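Local atomic coordinates of endo-1,4-beta-xylanase D (Paenibacillus polymyxa, PDB entry 1W0N), a protein that probably binds xylan in a calcium-dependent manner through the family 36 carbohydrate-binding module of a xylan-degrading enzyme. Residues G63-A68 / G118-Y123; A68-V73 / N86-T91; A32-V37 / Y123-E128. One frame throughout, in Å; residues are numbered along the deposited sequence. Where two conformers were deposited one is given.

Interaction 1: residues G63-A68 / G118-Y123. With MG (magnesium ion), chain C.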
loop_
_atom_site.group_PDB
_atom_site.type_symbol
_atom_site.label_atom_id
_atom_site.label_comp_id
_atom_site.label_asym_id
_atom_site.label_seq_id
_atom_site.Cartn_x
_atom_site.Cartn_y
_atom_site.Cartn_z
ATOM N N GLY A 63 -0.823 -7.841 -2.088
ATOM C CA GLY A 63 -1.501 -7.148 -3.159
ATOM C C GLY A 63 -1.502 -7.969 -4.435
ATOM O O GLY A 63 -0.952 -9.065 -4.494
ATOM N N ALA A 64 -2.133 -7.397 -5.465
ATOM C CA ALA A 64 -2.202 -8.038 -6.773
ATOM C C ALA A 64 -2.397 -6.971 -7.824
ATOM O O ALA A 64 -2.780 -5.838 -7.523
ATOM C CB ALA A 64 -3.352 -9.055 -6.826
ATOM N N SER A 65 -2.143 -7.343 -9.082
ATOM C CA SER A 65 -2.442 -6.496 -10.217
ATOM C C SER A 65 -3.808 -6.850 -10.807
ATOM O O SER A 65 -4.251 -8.002 -10.738
ATOM C CB SER A 65 -1.366 -6.724 -11.280
ATOM O OG SER A 65 -1.628 -5.916 -12.417
ATOM N N SER A 66 -4.423 -5.860 -11.448
ATOM C CA SER A 66 -5.620 -6.092 -12.232
ATOM C C SER A 66 -5.369 -6.916 -13.490
ATOM O O SER A 66 -6.318 -7.424 -14.083
ATOM C CB SER A 66 -6.257 -4.756 -12.614
ATOM O OG SER A 66 -5.366 -3.952 -13.373
ATOM N N ASN A 67 -4.099 -7.029 -13.895
ATOM C CA ASN A 67 -3.767 -7.659 -15.163
ATOM C C ASN A 67 -2.555 -8.566 -14.982
ATOM O O ASN A 67 -1.953 -8.647 -13.911
ATOM C CB ASN A 67 -3.516 -6.568 -16.213
ATOM C CG ASN A 67 -4.797 -5.924 -16.701
ATOM O OD1 ASN A 67 -5.143 -6.078 -17.910
ATOM N ND2 ASN A 67 -5.477 -5.186 -15.896
ATOM N N ALA A 68 -2.196 -9.270 -16.078
ATOM C CA ALA A 68 -1.013 -10.101 -16.052
ATOM C C ALA A 68 0.251 -9.295 -15.770
ATOM O O ALA A 68 1.213 -9.847 -15.219
ATOM C CB ALA A 68 -0.892 -10.834 -17.380
ATOM N N GLY A 118 1.560 4.296 -16.242
ATOM C CA GLY A 118 2.705 3.475 -16.359
ATOM C C GLY A 118 2.261 2.157 -15.964
ATOM O O GLY A 118 2.867 1.209 -16.522
ATOM N N THR A 119 1.207 1.975 -15.032
ATOM C CA THR A 119 0.949 0.702 -14.650
ATOM C C THR A 119 -0.504 0.309 -14.600
ATOM O O THR A 119 -1.369 1.161 -14.795
ATOM C CB THR A 119 1.504 0.451 -13.296
ATOM O OG1 THR A 119 0.654 0.963 -12.275
ATOM C CG2 THR A 119 2.876 1.015 -13.061
ATOM N N TRP A 120 -0.770 -0.959 -14.386
ATOM C CA TRP A 120 -2.102 -1.468 -14.193
ATOM C C TRP A 120 -2.602 -1.025 -12.817
ATOM O O TRP A 120 -1.995 -0.227 -12.121
ATOM C CB TRP A 120 -2.083 -2.981 -14.386
ATOM C CG TRP A 120 -1.776 -3.366 -15.797
ATOM C CD1 TRP A 120 -0.651 -3.950 -16.254
ATOM C CD2 TRP A 120 -2.622 -3.150 -16.930
ATOM N NE1 TRP A 120 -0.734 -4.135 -17.601
ATOM C CE2 TRP A 120 -1.934 -3.638 -18.045
ATOM C CE3 TRP A 120 -3.896 -2.590 -17.106
ATOM C CZ2 TRP A 120 -2.484 -3.598 -19.349
ATOM C CZ3 TRP A 120 -4.420 -2.542 -18.377
ATOM C CH2 TRP A 120 -3.715 -3.046 -19.481
ATOM N N ASP A 121 -3.766 -1.525 -12.454
ATOM C CA ASP A 121 -4.389 -1.143 -11.203
ATOM C C ASP A 121 -3.961 -2.095 -10.110
ATOM O O ASP A 121 -3.647 -3.259 -10.367
ATOM C CB ASP A 121 -5.892 -1.108 -11.399
ATOM C CG ASP A 121 -6.271 -0.121 -12.480
ATOM O OD1 ASP A 121 -5.575 0.925 -12.543
ATOM O OD2 ASP A 121 -7.231 -0.364 -13.251
ATOM N N ALA A 122 -3.899 -1.563 -8.885
ATOM C CA ALA A 122 -3.438 -2.346 -7.750
ATOM C C ALA A 122 -4.585 -2.688 -6.821
ATOM O O ALA A 122 -5.392 -1.827 -6.453
ATOM C CB ALA A 122 -2.382 -1.603 -6.961
ATOM N N TYR A 123 -4.614 -3.936 -6.411
ATOM C CA TYR A 123 -5.479 -4.402 -5.351
ATOM C C TYR A 123 -4.614 -4.551 -4.109
ATOM O O TYR A 123 -3.554 -5.198 -4.169
ATOM C CB TYR A 123 -6.086 -5.736 -5.752
ATOM C CG TYR A 123 -6.823 -5.731 -7.076
ATOM C CD1 TYR A 123 -7.715 -4.726 -7.411
ATOM C CD2 TYR A 123 -6.664 -6.779 -7.971
ATOM C CE1 TYR A 123 -8.422 -4.750 -8.611
ATOM C CE2 TYR A 123 -7.380 -6.832 -9.157
ATOM C CZ TYR A 123 -8.260 -5.814 -9.472
ATOM O OH TYR A 123 -8.983 -5.857 -10.638
HETATM MG MG MG C . -5.425 2.542 -13.753
HETATM O O HOH W 1 -8.729 -7.909 -12.127
HETATM O O HOH W 2 -3.410 2.638 -13.336
HETATM O O HOH W 3 -7.413 2.153 -14.226
HETATM O O HOH W 4 -5.396 4.186 -14.983
HETATM O O HOH W 5 -4.845 1.363 -15.401
#
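Ala-64 and Tyr-123 form an antiparallel hydrogen-bonded pair where strands 56-65 and 122-130 lie side by side in one sheet of the module's beta-sandwich (jelly-roll) fold. Tyr-123 N reaches Ala-64 O at 2.9 Å in a nearly straight bond (174°), and Ala-64 N returns one to Tyr-123 O. Ser-65 and Ala-122 follow as a non-hydrogen-bonded pair.

Past the strand ends, Ser-66 adds two more bonds. Its N donates to Asp-121 O. Its OG accepts from Asp-121 N at 3.0 Å, so the backbone of Asp-121 is gripped on both its N and its O. Ser-66 OG sits between its own backbone N and carbonyl carbon (chi1 60°), and it also accepts from Asn-67 ND2. Ser-65 OG accepts from Asn-67 N, an ST turn, and bonds to Gly-69 O as well.

The flat groups stack. The amide of Asn-67 lies over one face of the Trp-120 indole, with the planes 11° apart. Asn-67 CB stands 3.6 Å from the centroid of the five-membered ring of Trp-120, a CH-pi contact. Tyr-123 OH is 3.5 Å from Ser-66 CB.

The magnesium ion is held by Asp-121, Tyr-40 O and four waters. Asp-121 OD1 binds it at 2.0 Å, while OD2 accepts from the metal-bound water 3 at 2.7 Å.

Interaction 2: residues A68-V73 / N86-T91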
loop_
_atom_site.group_PDB
_atom_site.type_symbol
_atom_site.label_atom_id
_atom_site.label_comp_id
_atom_site.label_asym_id
_atom_site.label_seq_id
_atom_site.Cartn_x
_atom_site.Cartn_y
_atom_site.Cartn_z
ATOM N N ALA A 68 -2.196 -9.270 -16.078
ATOM C CA ALA A 68 -1.013 -10.101 -16.052
ATOM C C ALA A 68 0.251 -9.295 -15.770
ATOM O O ALA A 68 1.213 -9.847 -15.219
ATOM C CB ALA A 68 -0.892 -10.834 -17.380
ATOM N N GLY A 69 0.272 -8.034 -16.182
ATOM C CA GLY A 69 1.424 -7.195 -16.001
ATOM C C GLY A 69 1.476 -6.481 -14.656
ATOM O O GLY A 69 0.833 -6.882 -13.677
ATOM N N THR A 70 2.274 -5.422 -14.613
ATOM C CA THR A 70 2.710 -4.823 -13.363
ATOM C C THR A 70 1.820 -3.679 -12.908
ATOM O O THR A 70 1.452 -2.806 -13.689
ATOM C CB THR A 70 4.129 -4.275 -13.577
ATOM O OG1 THR A 70 4.987 -5.338 -13.996
ATOM C CG2 THR A 70 4.702 -3.662 -12.308
ATOM N N ALA A 71 1.527 -3.702 -11.600
ATOM C CA ALA A 71 0.973 -2.566 -10.877
ATOM C C ALA A 71 1.994 -2.202 -9.790
ATOM O O ALA A 71 2.560 -3.077 -9.159
ATOM C CB ALA A 71 -0.358 -2.942 -10.242
ATOM N N LYS A 72 2.259 -0.919 -9.630
ATOM C CA LYS A 72 3.225 -0.465 -8.634
ATOM C C LYS A 72 2.543 0.472 -7.656
ATOM O O LYS A 72 1.793 1.350 -8.053
ATOM C CB LYS A 72 4.434 0.214 -9.270
ATOM C CG LYS A 72 5.478 -0.831 -9.783
ATOM C CD LYS A 72 6.682 -0.169 -10.294
ATOM C CE LYS A 72 7.767 -1.104 -10.502
ATOM N NZ LYS A 72 8.806 -0.816 -9.507
ATOM N N VAL A 73 2.849 0.268 -6.368
ATOM C CA VAL A 73 2.234 1.006 -5.280
ATOM C C VAL A 73 3.315 1.672 -4.426
ATOM O O VAL A 73 4.137 0.968 -3.834
ATOM C CB VAL A 73 1.380 0.060 -4.406
ATOM C CG1 VAL A 73 0.756 0.800 -3.240
ATOM C CG2 VAL A 73 0.304 -0.627 -5.238
ATOM N N ASN A 86 5.938 -3.832 -6.027
ATOM C CA ASN A 86 5.634 -4.309 -7.369
ATOM C C ASN A 86 4.732 -5.531 -7.265
ATOM O O ASN A 86 5.162 -6.568 -6.747
ATOM C CB ASN A 86 6.954 -4.679 -8.044
ATOM C CG ASN A 86 6.796 -5.208 -9.450
ATOM O OD1 ASN A 86 7.730 -4.975 -10.289
ATOM N ND2 ASN A 86 5.791 -5.915 -9.726
ATOM N N PHE A 87 3.483 -5.376 -7.730
ATOM C CA PHE A 87 2.571 -6.512 -7.851
ATOM C C PHE A 87 2.374 -6.782 -9.336
ATOM O O PHE A 87 1.674 -6.042 -10.033
ATOM C CB PHE A 87 1.214 -6.211 -7.189
ATOM C CG PHE A 87 1.373 -5.890 -5.730
ATOM C CD1 PHE A 87 1.694 -6.885 -4.822
ATOM C CD2 PHE A 87 1.237 -4.587 -5.276
ATOM C CE1 PHE A 87 1.893 -6.596 -3.471
ATOM C CE2 PHE A 87 1.424 -4.288 -3.920
ATOM C CZ PHE A 87 1.769 -5.285 -3.032
ATOM N N THR A 88 3.030 -7.837 -9.819
ATOM C CA THR A 88 2.889 -8.260 -11.206
ATOM C C THR A 88 2.051 -9.525 -11.243
ATOM O O THR A 88 2.309 -10.489 -10.525
ATOM C CB THR A 88 4.273 -8.476 -11.835
ATOM O OG1 THR A 88 4.954 -7.221 -11.941
ATOM C CG2 THR A 88 4.165 -9.006 -13.262
ATOM N N GLY A 89 1.021 -9.498 -12.076
ATOM C CA GLY A 89 0.157 -10.642 -12.236
ATOM C C GLY A 89 -1.045 -10.631 -11.315
ATOM O O GLY A 89 -1.111 -9.896 -10.319
ATOM N N LYS A 90 -2.003 -11.463 -11.675
ATOM C CA LYS A 90 -3.323 -11.460 -11.031
ATOM C C LYS A 90 -3.324 -12.178 -9.678
ATOM O O LYS A 90 -4.233 -11.966 -8.878
ATOM C CB LYS A 90 -4.328 -12.096 -11.976
ATOM C CG LYS A 90 -4.490 -11.325 -13.287
ATOM C CD LYS A 90 -5.393 -12.051 -14.284
ATOM C CE LYS A 90 -6.765 -11.829 -13.984
ATOM N NZ LYS A 90 -7.099 -10.397 -14.138
ATOM N N THR A 91 -2.342 -13.031 -9.422
ATOM C CA THR A 91 -2.328 -13.793 -8.183
ATOM C C THR A 91 -1.714 -12.958 -7.071
ATOM O O THR A 91 -0.590 -12.441 -7.239
ATOM C CB THR A 91 -1.576 -15.096 -8.387
ATOM O OG1 THR A 91 -2.301 -15.837 -9.375
ATOM C CG2 THR A 91 -1.531 -15.925 -7.115
#
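Thr-70 and Thr-88 face each other through their hydroxyls, with OG1 to OG1 at 2.8 Å. Either hydroxyl could be the donor. In both residues OG1 stands beside the backbone N and anti to the carbonyl carbon (chi1 -58° in Thr-70), which brings the two oxygens together across a non-hydrogen-bonded pair. The methyl CG2 of Thr-88 packs against Ala-68 O. The methyl of Thr-70 meets the Asn-86 amide, with CG2 3.6 Å from ND2.

Asn-86 fixes this cluster from its own strand. Its ND2 donates to Thr-88 OG1 at 2.7 Å, and the hydroxyl oxygen lies in the amide plane. Thr-88 OG1 therefore has two polar partners. On the same face Lys-72 CE comes within 3.9 Å of Asn-86 OD1.

Strands 70-77 and 80-88 form a beta hairpin at one edge of the five-stranded antiparallel sheet, with 80-88 as one of its two outermost strands. Ala-71 and Phe-87 make the hydrogen-bonded pair. Ala-71 N donates to Phe-87 O at 2.8 Å, and Phe-87 N donates to Ala-71 O.

Their side chains point to the other face, toward the second sheet. Val-73 CG2 touches the Phe-87 ring at its edge, 4.0 Å from CE2. Phe-87 also packs on Val-61, Thr-93 and Gln-95, while Ala-71 and Val-73 rest on Ala-122.

Beyond the strand ends, Gly-89 N donates to Gly-69 O at 3.1 Å from above the carbonyl plane. Gly-89 takes backbone angles (phi 92°, psi 163°) that suit glycine.

Interaction 3: residues A32-V37 / Y123-E128. With CA (calcium ion), chain B.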
loop_
_atom_site.group_PDB
_atom_site.type_symbol
_atom_site.label_atom_id
_atom_site.label_comp_id
_atom_site.label_asym_id
_atom_site.label_seq_id
_atom_site.Cartn_x
_atom_site.Cartn_y
_atom_site.Cartn_z
ATOM N N ALA A 32 -12.832 -9.048 -4.343
ATOM C CA ALA A 32 -11.986 -9.918 -5.158
ATOM C C ALA A 32 -10.817 -9.075 -5.664
ATOM O O ALA A 32 -10.994 -7.914 -6.023
ATOM C CB ALA A 32 -12.759 -10.499 -6.326
ATOM N N PRO A 33 -9.605 -9.662 -5.689
ATOM C CA PRO A 33 -9.264 -11.038 -5.344
ATOM C C PRO A 33 -9.045 -11.292 -3.835
ATOM O O PRO A 33 -8.552 -12.345 -3.458
ATOM C CB PRO A 33 -7.967 -11.277 -6.118
ATOM C CG PRO A 33 -7.293 -9.916 -6.114
ATOM C CD PRO A 33 -8.448 -8.934 -6.248
ATOM N N PHE A 34 -9.442 -10.316 -3.010
ATOM C CA PHE A 34 -9.468 -10.440 -1.559
ATOM C C PHE A 34 -10.286 -9.244 -1.076
ATOM O O PHE A 34 -10.590 -8.329 -1.836
ATOM C CB PHE A 34 -8.052 -10.466 -0.935
ATOM C CG PHE A 34 -7.077 -9.533 -1.609
ATOM C CD1 PHE A 34 -7.314 -8.156 -1.636
ATOM C CD2 PHE A 34 -5.953 -10.021 -2.242
ATOM C CE1 PHE A 34 -6.439 -7.298 -2.291
ATOM C CE2 PHE A 34 -5.058 -9.159 -2.882
ATOM C CZ PHE A 34 -5.318 -7.806 -2.921
ATOM N N ASP A 35 -10.628 -9.256 0.221
ATOM C CA ASP A 35 -11.198 -8.069 0.837
ATOM C C ASP A 35 -10.084 -7.031 0.985
ATOM O O ASP A 35 -9.034 -7.308 1.574
ATOM C CB ASP A 35 -11.839 -8.409 2.167
ATOM C CG ASP A 35 -12.999 -9.373 1.971
ATOM O OD1 ASP A 35 -13.931 -9.010 1.224
ATOM O OD2 ASP A 35 -12.976 -10.514 2.433
ATOM N N GLY A 36 -10.289 -5.865 0.406
ATOM C CA GLY A 36 -9.233 -4.870 0.352
ATOM C C GLY A 36 -9.729 -3.630 -0.328
ATOM O O GLY A 36 -10.929 -3.314 -0.276
ATOM N N VAL A 37 -8.811 -2.905 -0.975
ATOM C CA VAL A 37 -9.127 -1.691 -1.693
ATOM C C VAL A 37 -8.408 -1.733 -3.036
ATOM O O VAL A 37 -7.256 -2.190 -3.114
ATOM C CB VAL A 37 -8.734 -0.425 -0.890
ATOM C CG1 VAL A 37 -9.027 0.853 -1.667
ATOM C CG2 VAL A 37 -9.464 -0.408 0.443
ATOM N N TYR A 123 -4.614 -3.936 -6.411
ATOM C CA TYR A 123 -5.479 -4.402 -5.351
ATOM C C TYR A 123 -4.614 -4.551 -4.109
ATOM O O TYR A 123 -3.554 -5.198 -4.169
ATOM C CB TYR A 123 -6.086 -5.736 -5.752
ATOM C CG TYR A 123 -6.823 -5.731 -7.076
ATOM C CD1 TYR A 123 -7.715 -4.726 -7.411
ATOM C CD2 TYR A 123 -6.664 -6.779 -7.971
ATOM C CE1 TYR A 123 -8.422 -4.750 -8.611
ATOM C CE2 TYR A 123 -7.380 -6.832 -9.157
ATOM C CZ TYR A 123 -8.260 -5.814 -9.472
ATOM O OH TYR A 123 -8.983 -5.857 -10.638
ATOM N N VAL A 124 -5.105 -4.009 -2.989
ATOM C CA VAL A 124 -4.320 -3.973 -1.753
ATOM C C VAL A 124 -5.127 -4.686 -0.690
ATOM O O VAL A 124 -6.307 -4.344 -0.469
ATOM C CB VAL A 124 -4.081 -2.489 -1.351
ATOM C CG1 VAL A 124 -3.235 -2.422 -0.125
ATOM C CG2 VAL A 124 -3.355 -1.730 -2.469
ATOM N N ASP A 125 -4.508 -5.664 -0.041
ATOM C CA ASP A 125 -5.208 -6.468 0.971
ATOM C C ASP A 125 -4.964 -5.911 2.381
ATOM O O ASP A 125 -5.912 -5.613 3.118
ATOM C CB ASP A 125 -4.732 -7.917 0.831
ATOM C CG ASP A 125 -5.436 -8.905 1.736
ATOM O OD1 ASP A 125 -6.300 -8.481 2.527
ATOM O OD2 ASP A 125 -5.110 -10.114 1.668
ATOM N N PHE A 126 -3.691 -5.783 2.744
ATOM C CA PHE A 126 -3.301 -5.318 4.072
ATOM C C PHE A 126 -1.845 -4.875 4.011
ATOM O O PHE A 126 -1.113 -5.204 3.064
ATOM C CB PHE A 126 -3.475 -6.415 5.140
ATOM C CG PHE A 126 -2.639 -7.650 4.913
ATOM C CD1 PHE A 126 -1.263 -7.669 5.196
ATOM C CD2 PHE A 126 -3.249 -8.814 4.451
ATOM C CE1 PHE A 126 -0.502 -8.824 5.008
ATOM C CE2 PHE A 126 -2.497 -9.988 4.294
ATOM C CZ PHE A 126 -1.125 -9.974 4.564
ATOM N N ILE A 127 -1.447 -4.163 5.073
ATOM C CA ILE A 127 -0.062 -3.807 5.327
ATOM C C ILE A 127 0.336 -4.394 6.677
ATOM O O ILE A 127 -0.479 -4.486 7.594
ATOM C CB ILE A 127 0.130 -2.262 5.295
ATOM C CG1 ILE A 127 1.611 -1.869 5.330
ATOM C CG2 ILE A 127 -0.644 -1.578 6.415
ATOM C CD1 ILE A 127 1.865 -0.460 4.825
ATOM N N GLU A 128 1.612 -4.780 6.788
ATOM C CA GLU A 128 2.143 -5.324 8.030
ATOM C C GLU A 128 3.504 -4.698 8.300
ATOM O O GLU A 128 4.405 -4.756 7.479
ATOM C CB GLU A 128 2.301 -6.848 7.927
ATOM C CG GLU A 128 2.495 -7.515 9.234
ATOM C CD GLU A 128 3.089 -8.941 9.125
ATOM O OE1 GLU A 128 3.438 -9.465 8.066
ATOM O OE2 GLU A 128 3.324 -9.573 10.185
HETATM CA CA CA B . -7.851 -7.177 3.580
HETATM O O HOH W 6 -8.671 -9.372 4.171
#
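Phe-34 lays its ring against the side chain of Asp-125. Asp-125 CB sits over the ring centre, 3.5 Å from the centroid, as a CH-pi contact. The ring and carboxylate planes are 14° apart, so the two groups stack. Phe-34 CG is tucked between the backbone N and the carbonyl carbon (chi1 38°), which sets the ring's face against Asp-125 CB. The opposite face carries Pro-33 CG. The ring's edge is turned to the backbone of Tyr-123 and Val-124, with CZ 3.4 Å from Tyr-123 O.

Pro-33 follows a cis peptide bond and crosses Tyr-123 at about a right angle. Its CD is 3.3 Å from Tyr-123 CD2, a tight approach.

Asp-125 extends CG anti to its N (chi1 -176°) and points OD1 at the calcium ion. OD1 binds it at 2.3 Å. OD2 forms a salt bridge with Arg-62, which holds the carboxylate from its other oxygen.

Val-37 and Val-124 pair in antiparallel fashion through two backbone bonds, Val-124 N to Val-37 O being 2.8 Å. Next to them, Gly-36 CA makes a CA-H...O contact to Val-124 O at 3.1 Å.

Asp-35 O binds calcium at 2.3 Å, and Asp-125 O binds it too. Glu-16, Glu-18 and water 6 complete this calcium site beside the six-stranded sheet of the beta-sandwich (jelly-roll) module.

How the interactions relate
Of the three, interaction 3 closes the longest loop, interaction 1 is nested inside it, and interaction 2 inside interaction 1. Interactions 1 and 3 share Tyr-123 and strand 122-130, which has strands 56-65 and 36-39 as neighbours in one sheet. Their centres are 12 Å apart. Interaction 2 belongs to the other sheet, yet its centre is only 4 Å from that of interaction 1. The two share Ala-68, and the backbone bonds Trp-120 N to Thr-70 O and Ser-65 N to Gly-89 O link the two sheets here. Strand 122-130 and the loop before it connect the calcium and magnesium sites, consistent with a metal-dependent carbohydrate-binding module.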